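Glucosamine-6-phosphate deaminase (Thermotoga maritima, PDB 1J5X) is a member of the SIS family, an alpha/beta protein whose single chain folds around two separate parallel beta sheets. Local coordinates at residues V55-C60 / F105-T110; I131-E136 / L149-R154; F215-M220 / L263-K268; S227-L232 / L310-A315. One frame throughout, in Å; residues are numbered along the deposited sequence.

Interaction 1: V55-C60 / F105-T110; sequences VLFVGC and FLFSRT
Phe57 and Phe105 lay their rings side by side on one face of the sheet, planes only 12° apart but slid until the centroids stand 5.0 Å from each other and the rings barely overlap. One corner of Phe57 fills the step this leaves: CE2 rides over a face of Phe105 near the rim, 3.6 Å from Phe105 CD1. Val55 abuts the edge of the Phe105 ring: its CG1, anti to the backbone N (chi1 179°), comes in the ring plane to 3.6 Å from CE1 of Phe105. Farther along, Phe107 CE1 meets Phe57 CD2 edge to edge at 4.1 Å. On the opposite face Val58 CG1 lies alongside Leu106 CD1 at 4.0 Å. Helix 62-78 covers Phe57, and helix 114-125 covers Leu106.

Between these layers run strands 55-59 and 105-107, parallel neighbours within the SIS sheet. Phe105 N bonds to Leu56 O (2.8 Å), Val58 N to Phe105 O (2.7 Å) and Phe107 N to Val58 O. Beyond the last rung a water accepts from Cys60 N and donates to Phe107 O (2.6 Å). The polar bonding thus belongs to main chain and water, while the side chains add mainly apolar cohesion, apart from the Phe107 ring edge set against Val58 O.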
loop_
_atom_site.group_PDB
_atom_site.type_symbol
_atom_site.label_atom_id
_atom_site.label_comp_id
_atom_site.label_asym_id
_atom_site.label_seq_id
_atom_site.Cartn_x
_atom_site.Cartn_y
_atom_site.Cartn_z
ATOM N N VAL A 55 -9.203 -15.341 -7.898
ATOM C CA VAL A 55 -9.669 -14.384 -6.901
ATOM C C VAL A 55 -9.310 -12.997 -7.377
ATOM O O VAL A 55 -8.184 -12.741 -7.814
ATOM C CB VAL A 55 -9.101 -14.657 -5.529
ATOM C CG1 VAL A 55 -9.619 -13.583 -4.503
ATOM C CG2 VAL A 55 -9.514 -16.107 -5.095
ATOM N N LEU A 56 -10.321 -12.122 -7.393
ATOM C CA LEU A 56 -10.127 -10.743 -7.809
ATOM C C LEU A 56 -9.986 -9.802 -6.584
ATOM O O LEU A 56 -10.530 -10.083 -5.515
ATOM C CB LEU A 56 -11.343 -10.256 -8.598
ATOM C CG LEU A 56 -11.866 -11.150 -9.735
ATOM C CD1 LEU A 56 -12.964 -10.360 -10.496
ATOM C CD2 LEU A 56 -10.748 -11.499 -10.650
ATOM N N PHE A 57 -9.238 -8.705 -6.779
ATOM C CA PHE A 57 -9.017 -7.692 -5.742
ATOM C C PHE A 57 -9.370 -6.412 -6.485
ATOM O O PHE A 57 -8.719 -6.062 -7.449
ATOM C CB PHE A 57 -7.578 -7.749 -5.294
ATOM C CG PHE A 57 -7.257 -9.048 -4.592
ATOM C CD1 PHE A 57 -6.868 -10.190 -5.333
ATOM C CD2 PHE A 57 -7.404 -9.144 -3.223
ATOM C CE1 PHE A 57 -6.630 -11.417 -4.667
ATOM C CE2 PHE A 57 -7.171 -10.356 -2.542
ATOM C CZ PHE A 57 -6.783 -11.490 -3.277
ATOM N N VAL A 58 -10.405 -5.696 -6.009
ATOM C CA VAL A 58 -10.912 -4.561 -6.818
ATOM C C VAL A 58 -11.017 -3.305 -5.953
ATOM O O VAL A 58 -11.591 -3.381 -4.871
ATOM C CB VAL A 58 -12.360 -4.953 -7.307
ATOM C CG1 VAL A 58 -13.008 -3.822 -8.100
ATOM C CG2 VAL A 58 -12.271 -6.273 -8.188
ATOM N N GLY A 59 -10.501 -2.179 -6.424
ATOM C CA GLY A 59 -10.587 -0.980 -5.583
ATOM C C GLY A 59 -10.127 0.244 -6.334
ATOM O O GLY A 59 -9.758 0.103 -7.490
ATOM N N CYS A 60 -10.151 1.425 -5.686
ATOM C CA CYS A 60 -9.748 2.698 -6.302
ATOM C C CYS A 60 -8.685 3.435 -5.509
ATOM O O CYS A 60 -8.727 3.412 -4.256
ATOM C CB CYS A 60 -10.943 3.673 -6.410
ATOM S SG CYS A 60 -12.366 3.008 -7.330
ATOM N N PHE A 105 -12.608 -9.539 -3.756
ATOM C CA PHE A 105 -12.465 -8.702 -2.568
ATOM C C PHE A 105 -12.654 -7.284 -3.129
ATOM O O PHE A 105 -11.947 -6.849 -4.049
ATOM C CB PHE A 105 -11.074 -8.772 -1.928
ATOM C CG PHE A 105 -10.790 -10.061 -1.173
ATOM C CD1 PHE A 105 -10.561 -11.274 -1.860
ATOM C CD2 PHE A 105 -10.681 -10.036 0.209
ATOM C CE1 PHE A 105 -10.214 -12.446 -1.126
ATOM C CE2 PHE A 105 -10.338 -11.185 0.924
ATOM C CZ PHE A 105 -10.106 -12.377 0.248
ATOM N N LEU A 106 -13.624 -6.562 -2.571
ATOM C CA LEU A 106 -13.928 -5.158 -2.987
ATOM C C LEU A 106 -13.455 -4.214 -1.838
ATOM O O LEU A 106 -13.803 -4.440 -0.679
ATOM C CB LEU A 106 -15.457 -5.018 -3.181
ATOM C CG LEU A 106 -16.170 -5.560 -4.427
ATOM C CD1 LEU A 106 -15.999 -4.619 -5.565
ATOM C CD2 LEU A 106 -15.660 -6.958 -4.775
ATOM N N PHE A 107 -12.643 -3.209 -2.151
ATOM C CA PHE A 107 -12.092 -2.315 -1.141
ATOM C C PHE A 107 -12.621 -0.888 -1.258
ATOM O O PHE A 107 -12.551 -0.286 -2.319
ATOM C CB PHE A 107 -10.573 -2.195 -1.282
ATOM C CG PHE A 107 -9.824 -3.498 -1.139
ATOM C CD1 PHE A 107 -9.808 -4.420 -2.178
ATOM C CD2 PHE A 107 -9.147 -3.796 0.057
ATOM C CE1 PHE A 107 -9.128 -5.645 -2.028
ATOM C CE2 PHE A 107 -8.441 -5.030 0.237
ATOM C CZ PHE A 107 -8.437 -5.961 -0.817
ATOM N N SER A 108 -13.122 -0.362 -0.157
ATOM C CA SER A 108 -13.553 1.067 -0.148
ATOM C C SER A 108 -13.540 1.387 1.354
ATOM O O SER A 108 -14.373 0.879 2.092
ATOM C CB SER A 108 -14.993 1.243 -0.687
ATOM O OG SER A 108 -15.380 2.625 -0.406
ATOM N N ARG A 109 -12.591 2.202 1.750
ATOM C CA ARG A 109 -12.431 2.575 3.162
ATOM C C ARG A 109 -13.750 3.131 3.715
ATOM O O ARG A 109 -14.243 2.643 4.729
ATOM C CB ARG A 109 -11.343 3.620 3.274
ATOM C CG ARG A 109 -11.131 4.141 4.718
ATOM C CD ARG A 109 -9.935 5.071 4.782
ATOM N NE ARG A 109 -9.985 6.171 3.812
ATOM C CZ ARG A 109 -9.380 7.345 3.982
ATOM N NH1 ARG A 109 -8.696 7.581 5.090
ATOM N NH2 ARG A 109 -9.397 8.261 3.021
ATOM N N THR A 110 -14.320 4.140 3.034
ATOM C CA THR A 110 -15.591 4.745 3.538
ATOM C C THR A 110 -16.772 3.832 3.245
ATOM O O THR A 110 -17.860 3.937 3.849
ATOM C CB THR A 110 -15.902 6.148 2.892
ATOM O OG1 THR A 110 -16.142 5.974 1.495
ATOM C CG2 THR A 110 -14.760 7.152 3.135
HETATM O O HOH W 1 -11.759 1.988 -3.418
#

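Interaction 2: I131-E136 / L149-R154; sequences IGITIE and LVFPVR
Ile133 and Leu149 press together more tightly than ordinary van der Waals contact, with Ile133 CD1 only 3.4 Å from Leu149 CD2. The two side chains run side by side on the same face of the sheet. Phe151 closes in next to them: Ile133 CD1 lies in the plane of its ring at the edge, and Ile133 CG2 is 3.6 Å from Phe151 CE1. Helix 162-179 packs on Ile133 and Phe151, and helix 27-35 on Leu149 and Phe151.

The backbone ladder is uneven. Leu149 N reaches Gly132 O from above the carbonyl plane, 37° out of it, and the rung from Thr134 N to Leu149 O is weak at 3.4 Å. Phe151 N then restores a good bond, 2.9 Å to Thr134 O and in the carbonyl plane.

Past this point both chains leave the strand. An ST turn, with Glu136 N donating to Thr134 OG1 (3.1 Å), bends one; OG1 is also bonded to Arg109 O. An inverse gamma turn centred on Pro152 bends the other. Ile135 holds CG1 between its backbone N and carbonyl carbon (chi1 65°), from where CD1 approaches Val153 O at 3.6 Å. A water lies 2.7 Å from both Ile135 O and Val153 O and probably bridges them, though other acceptors nearby may compete for its protons.

Strand 128-134, helix 140-144 and strand 147-150 form a beta-alpha-beta unit, whose second strand is the outermost of the parallel SIS sheet in this chain.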
loop_
_atom_site.group_PDB
_atom_site.type_symbol
_atom_site.label_atom_id
_atom_site.label_comp_id
_atom_site.label_asym_id
_atom_site.label_seq_id
_atom_site.Cartn_x
_atom_site.Cartn_y
_atom_site.Cartn_z
ATOM N N ILE A 131 -16.585 -9.907 -1.207
ATOM C CA ILE A 131 -16.186 -9.645 0.157
ATOM C C ILE A 131 -16.020 -8.140 0.270
ATOM O O ILE A 131 -15.252 -7.539 -0.478
ATOM C CB ILE A 131 -14.860 -10.325 0.508
ATOM C CG1 ILE A 131 -15.065 -11.862 0.550
ATOM C CG2 ILE A 131 -14.355 -9.798 1.851
ATOM C CD1 ILE A 131 -13.706 -12.598 0.389
ATOM N N GLY A 132 -16.729 -7.524 1.238
ATOM C CA GLY A 132 -16.656 -6.087 1.359
ATOM C C GLY A 132 -15.663 -5.577 2.371
ATOM O O GLY A 132 -15.955 -5.536 3.558
ATOM N N ILE A 133 -14.504 -5.103 1.922
ATOM C CA ILE A 133 -13.523 -4.609 2.882
ATOM C C ILE A 133 -13.752 -3.112 3.094
ATOM O O ILE A 133 -13.572 -2.337 2.156
ATOM C CB ILE A 133 -12.117 -4.801 2.338
ATOM C CG1 ILE A 133 -11.872 -6.295 2.059
ATOM C CG2 ILE A 133 -11.048 -4.197 3.292
ATOM C CD1 ILE A 133 -11.789 -7.180 3.304
ATOM N N THR A 134 -14.056 -2.698 4.335
ATOM C CA THR A 134 -14.295 -1.268 4.572
ATOM C C THR A 134 -14.075 -1.013 6.072
ATOM O O THR A 134 -13.992 -1.968 6.852
ATOM C CB THR A 134 -15.806 -0.933 4.248
ATOM O OG1 THR A 134 -16.078 0.447 4.543
ATOM C CG2 THR A 134 -16.689 -1.774 4.992
ATOM N N ILE A 135 -13.941 0.256 6.470
ATOM C CA ILE A 135 -13.814 0.496 7.915
ATOM C C ILE A 135 -15.142 1.055 8.442
ATOM O O ILE A 135 -15.255 1.356 9.621
ATOM C CB ILE A 135 -12.653 1.503 8.305
ATOM C CG1 ILE A 135 -12.896 2.915 7.782
ATOM C CG2 ILE A 135 -11.344 0.989 7.750
ATOM C CD1 ILE A 135 -11.780 3.839 8.185
ATOM N N GLU A 136 -16.164 1.106 7.584
ATOM C CA GLU A 136 -17.466 1.697 7.981
ATOM C C GLU A 136 -18.585 0.679 7.975
ATOM O O GLU A 136 -19.062 0.297 6.924
ATOM C CB GLU A 136 -17.800 2.854 7.034
ATOM C CG GLU A 136 -16.928 4.091 7.179
ATOM C CD GLU A 136 -17.080 4.781 8.529
ATOM O OE1 GLU A 136 -18.057 4.494 9.246
ATOM O OE2 GLU A 136 -16.209 5.598 8.842
ATOM N N LEU A 149 -16.564 -7.366 5.665
ATOM C CA LEU A 149 -15.448 -7.555 6.574
ATOM C C LEU A 149 -15.100 -6.147 6.985
ATOM O O LEU A 149 -14.329 -5.461 6.315
ATOM C CB LEU A 149 -14.247 -8.205 5.837
ATOM C CG LEU A 149 -12.951 -8.297 6.659
ATOM C CD1 LEU A 149 -13.272 -8.772 8.086
ATOM C CD2 LEU A 149 -11.959 -9.253 5.965
ATOM N N VAL A 150 -15.716 -5.690 8.072
ATOM C CA VAL A 150 -15.477 -4.363 8.540
ATOM C C VAL A 150 -14.270 -4.341 9.488
ATOM O O VAL A 150 -14.232 -5.086 10.473
ATOM C CB VAL A 150 -16.727 -3.839 9.272
ATOM C CG1 VAL A 150 -16.502 -2.371 9.623
ATOM C CG2 VAL A 150 -17.974 -3.997 8.369
ATOM N N PHE A 151 -13.300 -3.485 9.205
ATOM C CA PHE A 151 -12.097 -3.385 10.030
ATOM C C PHE A 151 -12.281 -2.390 11.137
ATOM O O PHE A 151 -12.731 -1.270 10.890
ATOM C CB PHE A 151 -10.907 -2.962 9.207
ATOM C CG PHE A 151 -10.384 -4.074 8.363
ATOM C CD1 PHE A 151 -11.143 -4.550 7.304
ATOM C CD2 PHE A 151 -9.199 -4.691 8.706
ATOM C CE1 PHE A 151 -10.764 -5.661 6.574
ATOM C CE2 PHE A 151 -8.769 -5.829 7.971
ATOM C CZ PHE A 151 -9.585 -6.305 6.903
ATOM N N PRO A 152 -11.890 -2.769 12.352
ATOM C CA PRO A 152 -12.032 -1.881 13.508
ATOM C C PRO A 152 -10.872 -0.922 13.525
ATOM O O PRO A 152 -9.981 -0.982 14.377
ATOM C CB PRO A 152 -12.076 -2.869 14.676
ATOM C CG PRO A 152 -11.048 -3.960 14.242
ATOM C CD PRO A 152 -11.459 -4.132 12.744
ATOM N N VAL A 153 -10.859 -0.028 12.547
ATOM C CA VAL A 153 -9.765 0.926 12.420
ATOM C C VAL A 153 -10.380 2.318 12.292
ATOM O O VAL A 153 -11.276 2.521 11.444
ATOM C CB VAL A 153 -8.980 0.665 11.124
ATOM C CG1 VAL A 153 -7.955 1.711 10.880
ATOM C CG2 VAL A 153 -8.314 -0.739 11.175
ATOM N N ARG A 154 -9.925 3.261 13.106
ATOM C CA ARG A 154 -10.448 4.635 12.956
ATOM C C ARG A 154 -9.485 5.449 12.175
ATOM O O ARG A 154 -8.394 5.698 12.631
ATOM C CB ARG A 154 -10.647 5.313 14.319
ATOM C CG ARG A 154 -12.020 5.084 14.889
ATOM C CD ARG A 154 -12.458 6.146 15.963
ATOM N NE ARG A 154 -13.838 5.887 16.400
ATOM C CZ ARG A 154 -14.224 4.958 17.292
ATOM N NH1 ARG A 154 -13.332 4.165 17.896
ATOM N NH2 ARG A 154 -15.529 4.806 17.561
HETATM O O HOH W 2 -13.951 2.767 11.455
#

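Interaction 3: F215-M220 / L263-K268; sequences FVFLGM and LVFMQK
Phe217 turns the edge of its ring toward the face of Phe265 in an offset edge-to-face pair, planes at 72° and centroids 5.7 Å apart, on two adjacent strands of a parallel alpha/beta sheet. Phe265 has CG well off a staggered position (chi1 -93°), and its CB lies 3.6 Å from Phe217 CD1. On the same face the Phe215 ring crosses Leu263, with CE1 of Phe215 3.8 Å from CD2 of Leu263. The other face carries aliphatic pairs: Leu218 CD1 touches Val264 CG1 at 3.9 Å, and Val216 packs its CB on Val264 CG2.

These side chains are held in register by four regular rungs between strands 215-218 and 263-267: Val216 N to Leu263 O, Phe265 N to Val216 O, Leu218 N to Phe265 O, and Gln267 N to Leu218 O, the last 2.8 Å long. Further out, strand 241-245 bonds to the backbone of Phe215 and Phe217, while helix 222-238 covers their rings. Strand 289-293 flanks the other side, its Leu291 against Phe265.

At the end of the ladder a water donates to Gln267 O and accepts weakly from selenomethionine Met220 N. Gln267 CG, beside its own backbone N (chi1 -59°), rests 3.5 Å from Leu218 O; the bend at chi2 then turns the amide, whose OE1 receives a hydrogen bond from Arg311 NH1.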
loop_
_atom_site.group_PDB
_atom_site.type_symbol
_atom_site.label_atom_id
_atom_site.label_comp_id
_atom_site.label_asym_id
_atom_site.label_seq_id
_atom_site.Cartn_x
_atom_site.Cartn_y
_atom_site.Cartn_z
ATOM N N PHE A 215 10.243 12.579 -6.760
ATOM C CA PHE A 215 10.366 11.348 -5.955
ATOM C C PHE A 215 10.099 10.109 -6.828
ATOM O O PHE A 215 9.089 10.069 -7.562
ATOM C CB PHE A 215 9.347 11.349 -4.829
ATOM C CG PHE A 215 9.514 12.466 -3.820
ATOM C CD1 PHE A 215 10.678 13.237 -3.788
ATOM C CD2 PHE A 215 8.522 12.714 -2.915
ATOM C CE1 PHE A 215 10.806 14.258 -2.827
ATOM C CE2 PHE A 215 8.630 13.726 -1.940
ATOM C CZ PHE A 215 9.776 14.496 -1.910
ATOM N N VAL A 216 10.945 9.082 -6.674
ATOM C CA VAL A 216 10.832 7.841 -7.454
ATOM C C VAL A 216 10.811 6.706 -6.422
ATOM O O VAL A 216 11.654 6.711 -5.507
ATOM C CB VAL A 216 12.053 7.714 -8.368
ATOM C CG1 VAL A 216 12.088 6.361 -9.093
ATOM C CG2 VAL A 216 12.066 8.893 -9.395
ATOM N N PHE A 217 9.838 5.795 -6.527
ATOM C CA PHE A 217 9.698 4.659 -5.606
ATOM C C PHE A 217 9.895 3.369 -6.392
ATOM O O PHE A 217 9.165 3.087 -7.343
ATOM C CB PHE A 217 8.331 4.785 -4.945
ATOM C CG PHE A 217 8.224 6.040 -4.115
ATOM C CD1 PHE A 217 8.742 6.038 -2.833
ATOM C CD2 PHE A 217 7.654 7.223 -4.628
ATOM C CE1 PHE A 217 8.702 7.183 -2.010
ATOM C CE2 PHE A 217 7.607 8.400 -3.832
ATOM C CZ PHE A 217 8.122 8.374 -2.520
ATOM N N LEU A 218 10.906 2.575 -6.008
ATOM C CA LEU A 218 11.233 1.369 -6.756
ATOM C C LEU A 218 11.046 0.124 -5.920
ATOM O O LEU A 218 11.442 0.119 -4.765
ATOM C CB LEU A 218 12.705 1.443 -7.209
ATOM C CG LEU A 218 13.178 2.620 -8.082
ATOM C CD1 LEU A 218 14.655 2.332 -8.574
ATOM C CD2 LEU A 218 12.240 2.702 -9.343
ATOM N N GLY A 219 10.441 -0.903 -6.490
ATOM C CA GLY A 219 10.294 -2.164 -5.740
ATOM C C GLY A 219 9.695 -3.211 -6.661
ATOM O O GLY A 219 8.994 -2.859 -7.618
HETATM N N MSE A 220 9.963 -4.495 -6.397
HETATM C CA MSE A 220 9.383 -5.549 -7.215
HETATM C C MSE A 220 8.202 -6.249 -6.558
HETATM O O MSE A 220 8.146 -6.358 -5.326
HETATM C CB MSE A 220 10.433 -6.662 -7.504
HETATM C CG MSE A 220 11.595 -6.100 -8.319
HETATM SE SE MSE A 220 12.784 -7.706 -8.602
HETATM C CE MSE A 220 13.912 -7.016 -10.135
ATOM N N LEU A 263 14.875 12.123 -5.794
ATOM C CA LEU A 263 15.026 11.331 -4.562
ATOM C C LEU A 263 14.428 9.941 -4.861
ATOM O O LEU A 263 13.268 9.854 -5.247
ATOM C CB LEU A 263 14.243 11.973 -3.405
ATOM C CG LEU A 263 14.173 11.231 -2.042
ATOM C CD1 LEU A 263 15.578 11.029 -1.504
ATOM C CD2 LEU A 263 13.341 11.987 -1.046
ATOM N N VAL A 264 15.222 8.879 -4.655
ATOM C CA VAL A 264 14.753 7.519 -4.935
ATOM C C VAL A 264 14.615 6.717 -3.636
ATOM O O VAL A 264 15.538 6.722 -2.826
ATOM C CB VAL A 264 15.766 6.792 -5.855
ATOM C CG1 VAL A 264 15.254 5.347 -6.193
ATOM C CG2 VAL A 264 16.009 7.603 -7.126
ATOM N N PHE A 265 13.478 6.040 -3.415
ATOM C CA PHE A 265 13.326 5.175 -2.240
ATOM C C PHE A 265 13.229 3.810 -2.880
ATOM O O PHE A 265 12.317 3.543 -3.677
ATOM C CB PHE A 265 12.049 5.429 -1.484
ATOM C CG PHE A 265 12.191 6.412 -0.354
ATOM C CD1 PHE A 265 13.078 7.493 -0.458
ATOM C CD2 PHE A 265 11.381 6.323 0.761
ATOM C CE1 PHE A 265 13.134 8.480 0.583
ATOM C CE2 PHE A 265 11.445 7.326 1.806
ATOM C CZ PHE A 265 12.337 8.383 1.671
HETATM N N MSE A 266 14.200 2.968 -2.576
HETATM C CA MSE A 266 14.295 1.666 -3.155
HETATM C C MSE A 266 13.965 0.597 -2.104
HETATM O O MSE A 266 14.602 0.546 -1.033
HETATM C CB MSE A 266 15.725 1.469 -3.674
HETATM C CG MSE A 266 15.913 0.135 -4.396
HETATM SE SE MSE A 266 17.751 -0.045 -5.106
HETATM C CE MSE A 266 18.180 1.804 -5.337
ATOM N N GLN A 267 12.985 -0.256 -2.415
ATOM C CA GLN A 267 12.578 -1.347 -1.490
ATOM C C GLN A 267 13.459 -2.555 -1.763
ATOM O O GLN A 267 13.328 -3.220 -2.809
ATOM C CB GLN A 267 11.156 -1.756 -1.754
ATOM C CG GLN A 267 10.129 -0.604 -1.605
ATOM C CD GLN A 267 9.951 -0.084 -0.180
ATOM O OE1 GLN A 267 10.174 -0.801 0.802
ATOM N NE2 GLN A 267 9.500 1.182 -0.056
ATOM N N LYS A 268 14.394 -2.846 -0.851
ATOM C CA LYS A 268 15.287 -4.010 -1.073
ATOM C C LYS A 268 14.559 -5.359 -0.962
ATOM O O LYS A 268 13.711 -5.507 -0.127
ATOM C CB LYS A 268 16.400 -4.012 -0.021
ATOM C CG LYS A 268 17.295 -2.752 -0.053
ATOM C CD LYS A 268 18.538 -2.876 0.944
ATOM C CE LYS A 268 19.532 -3.902 0.393
ATOM N NZ LYS A 268 20.171 -3.454 -0.893
HETATM O O HOH W 3 12.876 -4.372 -5.442
#

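Interaction 4: S227-L232 / L310-A315; sequences SLESAL and LRTVPA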
loop_
_atom_site.group_PDB
_atom_site.type_symbol
_atom_site.label_atom_id
_atom_site.label_comp_id
_atom_site.label_asym_id
_atom_site.label_seq_id
_atom_site.Cartn_x
_atom_site.Cartn_y
_atom_site.Cartn_z
ATOM N N SER A 227 5.370 0.549 -3.609
ATOM C CA SER A 227 5.944 1.723 -4.313
ATOM C C SER A 227 4.848 2.587 -4.939
ATOM O O SER A 227 4.874 3.823 -4.836
ATOM C CB SER A 227 6.985 1.241 -5.332
ATOM O OG SER A 227 8.151 0.724 -4.618
ATOM N N LEU A 228 3.826 1.949 -5.525
ATOM C CA LEU A 228 2.739 2.738 -6.113
ATOM C C LEU A 228 2.032 3.531 -5.040
ATOM O O LEU A 228 1.710 4.737 -5.233
ATOM C CB LEU A 228 1.686 1.871 -6.783
ATOM C CG LEU A 228 1.666 1.780 -8.290
ATOM C CD1 LEU A 228 0.304 1.093 -8.607
ATOM C CD2 LEU A 228 1.800 3.170 -9.059
ATOM N N GLU A 229 1.758 2.862 -3.911
ATOM C CA GLU A 229 1.102 3.502 -2.795
ATOM C C GLU A 229 2.041 4.628 -2.256
ATOM O O GLU A 229 1.566 5.749 -1.969
ATOM C CB GLU A 229 0.795 2.483 -1.672
ATOM C CG GLU A 229 0.211 3.071 -0.352
ATOM C CD GLU A 229 -1.142 3.805 -0.502
ATOM O OE1 GLU A 229 -1.659 3.890 -1.642
ATOM O OE2 GLU A 229 -1.654 4.270 0.529
ATOM N N SER A 230 3.352 4.366 -2.217
ATOM C CA SER A 230 4.273 5.405 -1.706
ATOM C C SER A 230 4.171 6.697 -2.577
ATOM O O SER A 230 4.079 7.840 -2.064
ATOM C CB SER A 230 5.684 4.888 -1.748
ATOM O OG SER A 230 5.826 3.877 -0.738
ATOM N N ALA A 231 4.192 6.520 -3.879
ATOM C CA ALA A 231 4.098 7.688 -4.751
ATOM C C ALA A 231 2.814 8.436 -4.523
ATOM O O ALA A 231 2.804 9.680 -4.462
ATOM C CB ALA A 231 4.253 7.251 -6.240
ATOM N N LEU A 232 1.720 7.714 -4.315
ATOM C CA LEU A 232 0.453 8.393 -4.144
ATOM C C LEU A 232 0.437 9.211 -2.846
ATOM O O LEU A 232 -0.156 10.327 -2.768
ATOM C CB LEU A 232 -0.697 7.358 -4.163
ATOM C CG LEU A 232 -2.073 7.944 -3.863
ATOM C CD1 LEU A 232 -2.360 8.909 -5.000
ATOM C CD2 LEU A 232 -3.189 6.905 -3.836
ATOM N N LEU A 310 4.519 -2.856 6.412
ATOM C CA LEU A 310 5.184 -1.739 7.055
ATOM C C LEU A 310 5.871 -0.830 6.024
ATOM O O LEU A 310 6.269 0.288 6.345
ATOM C CB LEU A 310 6.304 -2.238 7.946
ATOM C CG LEU A 310 5.993 -3.071 9.192
ATOM C CD1 LEU A 310 7.331 -3.566 9.819
ATOM C CD2 LEU A 310 5.254 -2.162 10.210
ATOM N N ARG A 311 6.081 -1.318 4.797
ATOM C CA ARG A 311 6.933 -0.557 3.904
ATOM C C ARG A 311 6.465 0.730 3.253
ATOM O O ARG A 311 7.248 1.339 2.524
ATOM C CB ARG A 311 7.591 -1.466 2.853
ATOM C CG ARG A 311 8.763 -2.365 3.481
ATOM C CD ARG A 311 9.109 -3.499 2.511
ATOM N NE ARG A 311 10.334 -4.244 2.893
ATOM C CZ ARG A 311 11.542 -3.970 2.408
ATOM N NH1 ARG A 311 11.710 -2.967 1.525
ATOM N NH2 ARG A 311 12.604 -4.733 2.791
ATOM N N THR A 312 5.216 1.097 3.464
ATOM C CA THR A 312 4.789 2.430 2.953
ATOM C C THR A 312 5.026 3.497 4.052
ATOM O O THR A 312 4.916 4.693 3.808
ATOM C CB THR A 312 3.299 2.499 2.491
ATOM O OG1 THR A 312 2.400 2.282 3.568
ATOM C CG2 THR A 312 3.050 1.451 1.384
ATOM N N VAL A 313 5.383 3.079 5.244
ATOM C CA VAL A 313 5.612 4.051 6.327
ATOM C C VAL A 313 6.695 5.092 5.965
ATOM O O VAL A 313 6.497 6.301 6.165
ATOM C CB VAL A 313 5.983 3.310 7.638
ATOM C CG1 VAL A 313 6.462 4.305 8.717
ATOM C CG2 VAL A 313 4.785 2.573 8.159
ATOM N N PRO A 314 7.840 4.665 5.455
ATOM C CA PRO A 314 8.847 5.664 5.104
ATOM C C PRO A 314 8.279 6.736 4.130
ATOM O O PRO A 314 8.515 7.917 4.288
ATOM C CB PRO A 314 9.927 4.840 4.445
ATOM C CG PRO A 314 9.868 3.522 5.231
ATOM C CD PRO A 314 8.373 3.276 5.286
ATOM N N ALA A 315 7.542 6.292 3.100
ATOM C CA ALA A 315 6.986 7.265 2.142
ATOM C C ALA A 315 5.896 8.150 2.758
ATOM O O ALA A 315 5.780 9.321 2.380
ATOM C CB ALA A 315 6.433 6.499 0.860
HETATM O O HOH W 4 -0.065 3.883 3.010
HETATM O O HOH W 5 7.731 3.673 1.589
#
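A water gripped by three groups joins Ser230 to the chain around Ala315: it donates to Ser230 OG at 3.0 Å and to Arg311 O at 2.6 Å, and accepts from Ala315 N at 3.0 Å. Arg311 O and Ala315 N are four residues apart, the spacing of an alpha-helical bond, so the water stands in for that bond and links this turn to the neighbouring helix. Ser230 OG is also bonded to Val226 O, one turn back in its own helix, which fixes the hydroxyl from a second direction. The CA atoms of Ser230 and Ala315 lie 5.1 Å apart, a spacing that suits small side chains; the CB atom of Ala315 faces CB and OG of Ser230.

Beside them Glu229 and Thr312 combine an apolar touch with a water bridge. Glu229 CG meets Thr312 CG2 at 3.7 Å. The glutamate leaves its helix with CG anti to the backbone N (chi1 174°) and then bends at chi2 (61°), so that CB and CG lie against the methyl while the carboxylate turns away from it toward the water. This second water donates to Glu229 OE2 at 3.0 Å and lies equally far from Thr312 OG1. Outside partners hold both residues: Glu229 OE2 forms a salt bridge with Lys233, OE1 bonds to Asn65 of helix 62-78, and Thr312 OG1 bonds to Gln316.

Across the contact no direct hydrogen bond forms. A type I turn from Leu310 to Val313 leads into helix 313-326, and the whole is a small, water-mediated contact of this turn and the start of the helix with the middle of helix 222-238.

Interactions 1 and 2 belong to one sheet and touch directly, since strand 102-107 bonds to strand 128-134 between them; interaction 1 joins inner strands, whereas interaction 2 reaches the outermost strand and includes partly exposed residues. Interaction 3, about 25 Å from interaction 1 between centres and on the opposite side of the chain's centre, repeats the parallel-strand chemistry in the second sheet, with all its touching residues buried. Interaction 4 lies nearest the middle of the chain and differs in kind: helices replace strands, and waters replace the direct ladder. It adjoins interaction 3, where Arg311 meets Gln267 and helix 222-238 follows strand 214-218.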